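Local atomic coordinates of oligogalacturonate lyase (PDB entry 3C5M), a protein that probably cleaves short oligogalacturonides derived from pectin by a lyase reaction, using a manganese-binding seven-bladed beta-propeller. Residues K125-W130 against I142-R147. Numbering follows the deposited sequence.
Sequences KGYGTW and IEILKR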
ATOM      1  N   LYS A 125      15.028  11.992  -9.049  1.00 41.65           N
ATOM      2  CA  LYS A 125      13.708  11.597  -9.521  1.00 41.25           C
ATOM      3  C   LYS A 125      13.042  10.839  -8.384  1.00 34.97           C
ATOM      4  O   LYS A 125      13.635   9.935  -7.810  1.00 34.37           O
ATOM      5  CB  LYS A 125      13.854  10.693 -10.743  1.00 39.11           C
ATOM      6  CG  LYS A 125      12.610  10.562 -11.602  1.00 51.45           C
ATOM      7  CD  LYS A 125      12.349  11.838 -12.398  1.00 63.16           C
ATOM      8  CE  LYS A 125      11.069  11.731 -13.237  1.00 68.83           C
ATOM      9  NZ  LYS A 125      11.056  10.509 -14.107  1.00 73.56           N
ATOM     10  N   GLY A 126      11.817  11.221  -8.047  1.00 41.91           N
ATOM     11  CA  GLY A 126      11.112  10.554  -6.965  1.00 46.99           C
ATOM     12  C   GLY A 126      10.694   9.152  -7.363  1.00 47.85           C
ATOM     13  O   GLY A 126      10.224   8.939  -8.477  1.00 46.92           O
ATOM     14  N   TYR A 127      10.852   8.196  -6.451  1.00 53.05           N
ATOM     15  CA  TYR A 127      10.502   6.802  -6.717  1.00 54.16           C
ATOM     16  C   TYR A 127       9.900   6.108  -5.488  1.00 53.62           C
ATOM     17  O   TYR A 127      10.448   6.170  -4.373  1.00 60.09           O
ATOM     18  CB  TYR A 127      11.742   6.041  -7.206  1.00 51.62           C
ATOM     19  CG  TYR A 127      11.526   4.556  -7.377  1.00 56.98           C
ATOM     20  CD1 TYR A 127      11.727   3.670  -6.314  1.00 57.66           C
ATOM     21  CD2 TYR A 127      11.093   4.034  -8.595  1.00 61.08           C
ATOM     22  CE1 TYR A 127      11.499   2.303  -6.462  1.00 57.30           C
ATOM     23  CE2 TYR A 127      10.860   2.667  -8.750  1.00 64.00           C
ATOM     24  CZ  TYR A 127      11.064   1.812  -7.678  1.00 61.54           C
ATOM     25  OH  TYR A 127      10.802   0.468  -7.823  1.00 69.92           O
ATOM     26  N   GLY A 128       8.772   5.439  -5.697  1.00 43.65           N
ATOM     27  CA  GLY A 128       8.104   4.769  -4.597  1.00 39.72           C
ATOM     28  C   GLY A 128       7.046   5.663  -3.965  1.00 43.57           C
ATOM     29  O   GLY A 128       6.621   6.659  -4.558  1.00 37.05           O
ATOM     30  N   THR A 129       6.637   5.314  -2.749  1.00 41.65           N
ATOM     31  CA  THR A 129       5.615   6.047  -1.996  1.00 41.96           C
ATOM     32  C   THR A 129       6.136   6.588  -0.651  1.00 37.47           C
ATOM     33  O   THR A 129       6.765   5.854   0.116  1.00 37.48           O
ATOM     34  CB  THR A 129       4.432   5.111  -1.690  1.00 39.99           C
ATOM     35  OG1 THR A 129       3.875   4.656  -2.925  1.00 50.44           O
ATOM     36  CG2 THR A 129       3.370   5.811  -0.856  1.00 38.70           C
ATOM     37  N   TRP A 130       5.865   7.855  -0.368  1.00 26.61           N
ATOM     38  CA  TRP A 130       6.271   8.444   0.903  1.00 33.78           C
ATOM     39  C   TRP A 130       5.497   7.796   2.053  1.00 30.98           C
ATOM     40  O   TRP A 130       4.279   7.642   1.973  1.00 22.74           O
ATOM     41  CB  TRP A 130       5.978   9.937   0.930  1.00 30.40           C
ATOM     42  CG  TRP A 130       6.844  10.743   0.074  1.00 37.90           C
ATOM     43  CD1 TRP A 130       6.604  11.126  -1.205  1.00 39.08           C
ATOM     44  CD2 TRP A 130       8.106  11.309   0.439  1.00 45.46           C
ATOM     45  NE1 TRP A 130       7.641  11.907  -1.669  1.00 41.91           N
ATOM     46  CE2 TRP A 130       8.577  12.032  -0.679  1.00 41.55           C
ATOM     47  CE3 TRP A 130       8.888  11.268   1.602  1.00 39.76           C
ATOM     48  CZ2 TRP A 130       9.794  12.721  -0.665  1.00 45.60           C
ATOM     49  CZ3 TRP A 130      10.096  11.949   1.620  1.00 37.79           C
ATOM     50  CH2 TRP A 130      10.540  12.664   0.490  1.00 45.95           C
ATOM     51  N   ILE A 142      12.370   7.315  -1.225  1.00 21.94           N
ATOM     52  CA  ILE A 142      13.631   7.149  -1.943  1.00 30.03           C
ATOM     53  C   ILE A 142      13.608   7.931  -3.268  1.00 36.82           C
ATOM     54  O   ILE A 142      12.540   8.316  -3.763  1.00 36.35           O
ATOM     55  CB  ILE A 142      14.012   5.672  -2.249  1.00 25.27           C
ATOM     56  CG1 ILE A 142      13.503   5.272  -3.617  1.00 40.22           C
ATOM     57  CG2 ILE A 142      13.475   4.724  -1.200  1.00 34.41           C
ATOM     58  CD1 ILE A 142      14.339   4.179  -4.233  1.00 38.26           C
ATOM     59  N   GLU A 143      14.789   8.205  -3.819  1.00 36.08           N
ATOM     60  CA  GLU A 143      14.894   8.931  -5.080  1.00 30.57           C
ATOM     61  C   GLU A 143      16.045   8.326  -5.862  1.00 32.31           C
ATOM     62  O   GLU A 143      16.964   7.760  -5.287  1.00 28.85           O
ATOM     63  CB  GLU A 143      15.132  10.429  -4.849  1.00 24.40           C
ATOM     64  CG  GLU A 143      14.188  11.071  -3.826  1.00 39.93           C
ATOM     65  CD  GLU A 143      14.369  12.599  -3.675  1.00 49.93           C
ATOM     66  OE1 GLU A 143      15.508  13.059  -3.410  1.00 47.98           O
ATOM     67  OE2 GLU A 143      13.365  13.338  -3.806  1.00 41.97           O
ATOM     68  N   ILE A 144      15.963   8.440  -7.182  1.00 43.56           N
ATOM     69  CA  ILE A 144      16.951   7.895  -8.101  1.00 38.08           C
ATOM     70  C   ILE A 144      17.608   9.027  -8.870  1.00 46.72           C
ATOM     71  O   ILE A 144      16.925   9.928  -9.350  1.00 58.10           O
ATOM     72  CB  ILE A 144      16.256   6.954  -9.083  1.00 36.10           C
ATOM     73  CG1 ILE A 144      15.595   5.825  -8.291  1.00 39.05           C
ATOM     74  CG2 ILE A 144      17.239   6.426 -10.111  1.00 38.04           C
ATOM     75  CD1 ILE A 144      14.705   4.931  -9.116  1.00 47.86           C
ATOM     76  N   LEU A 145      18.929   8.998  -8.993  1.00 48.59           N
ATOM     77  CA  LEU A 145      19.614  10.060  -9.720  1.00 48.75           C
ATOM     78  C   LEU A 145      19.066  10.135 -11.157  1.00 50.59           C
ATOM     79  O   LEU A 145      19.129   9.156 -11.894  1.00 46.04           O
ATOM     80  CB  LEU A 145      21.111   9.781  -9.736  1.00 39.81           C
ATOM     81  CG  LEU A 145      22.009  11.008  -9.610  1.00 47.33           C
ATOM     82  CD1 LEU A 145      23.432  10.532  -9.761  1.00 44.15           C
ATOM     83  CD2 LEU A 145      21.679  12.065 -10.671  1.00 53.14           C
ATOM     84  N   LYS A 146      18.532  11.290 -11.550  1.00 53.17           N
ATOM     85  CA  LYS A 146      17.965  11.457 -12.888  1.00 53.65           C
ATOM     86  C   LYS A 146      18.768  10.839 -14.013  1.00 53.65           C
ATOM     87  O   LYS A 146      18.207  10.171 -14.872  1.00 56.54           O
ATOM     88  CB  LYS A 146      17.740  12.931 -13.212  1.00 49.23           C
ATOM     89  CG  LYS A 146      16.380  13.440 -12.819  1.00 45.86           C
ATOM     90  CD  LYS A 146      16.116  14.784 -13.465  1.00 55.98           C
ATOM     91  CE  LYS A 146      14.743  15.313 -13.100  1.00 48.70           C
ATOM     92  NZ  LYS A 146      14.536  16.628 -13.754  1.00 60.22           N
ATOM     93  N   ARG A 147      20.075  11.067 -14.011  1.00 59.92           N
ATOM     94  CA  ARG A 147      20.947  10.521 -15.047  1.00 63.22           C
ATOM     95  C   ARG A 147      20.868   8.993 -15.129  1.00 62.92           C
ATOM     96  O   ARG A 147      20.940   8.423 -16.218  1.00 60.29           O
ATOM     97  CB  ARG A 147      22.392  10.938 -14.784  1.00 64.76           C
ATOM     98  CG  ARG A 147      22.586  12.439 -14.640  1.00 74.68           C
ATOM     99  CD  ARG A 147      24.066  12.794 -14.538  1.00 78.80           C
ATOM    100  NE  ARG A 147      24.779  11.863 -13.667  1.00 80.67           N
ATOM    101  CZ  ARG A 147      25.412  10.773 -14.090  1.00 81.26           C
ATOM    102  NH1 ARG A 147      25.431  10.475 -15.384  1.00 79.93           N
ATOM    103  NH2 ARG A 147      26.011   9.972 -13.217  1.00 80.99           N
TER
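Lys125 and Ile144 face each other as an antiparallel hydrogen-bonded pair, each backbone N-H given to the other's carbonyl. Ile144 N to Lys125 O, 2.8 Å, is nearly straight at 165°; the return bond from Lys125 N to Ile144 O is equally short but bent to 133°. One residue on, Gly126 and Glu143 form the non-hydrogen-bonded pair, where Glu143 CA approaches Lys125 O at 3.2 Å in a CA-H...O contact. A longer bond runs from Tyr127 N to Ile142 O at 3.2 Å, before the chain bends at Gly128, whose backbone angles would press a CB against the preceding carbonyl.

Lys125, Tyr127, Ile142 and Ile144 direct their CB atoms to the same sheet face. The ring of Tyr127 swings away from its own backbone N (chi1 174°, CG anti to it) and comes against both isoleucines. Ile142 CD1 meets ring atom CD1 of Tyr127 at 3.4 Å, its side chain running alongside the tyrosine, whereas Ile144 crosses at a slant and brings its CD1 to 3.6 Å from Tyr127 CG. Branched isoleucines suit a strand and offer slender methyl ends to the ring. The Tyr127 ring also packs edge-to-face with that of Trp189. Lys125 lays CB 3.5 Å from Ile144 O, and its chain then carries the ammonium to a cation-pi contact with Trp149.

On the other face, the buried Glu143 carboxylate is held by a salt bridge to Arg169 and a hydrogen bond to Tyr118. Just past the strand, Lys146 makes a salt bridge with Glu122. The contact thus joins the two first strands, 124-132 and 138-145, of one propeller blade. Arg169 and Tyr118 probably stabilise Glu143 in its ionised form, so that a buried acid can sit in the sheet, while the face bearing Tyr127 relies largely on apolar contact.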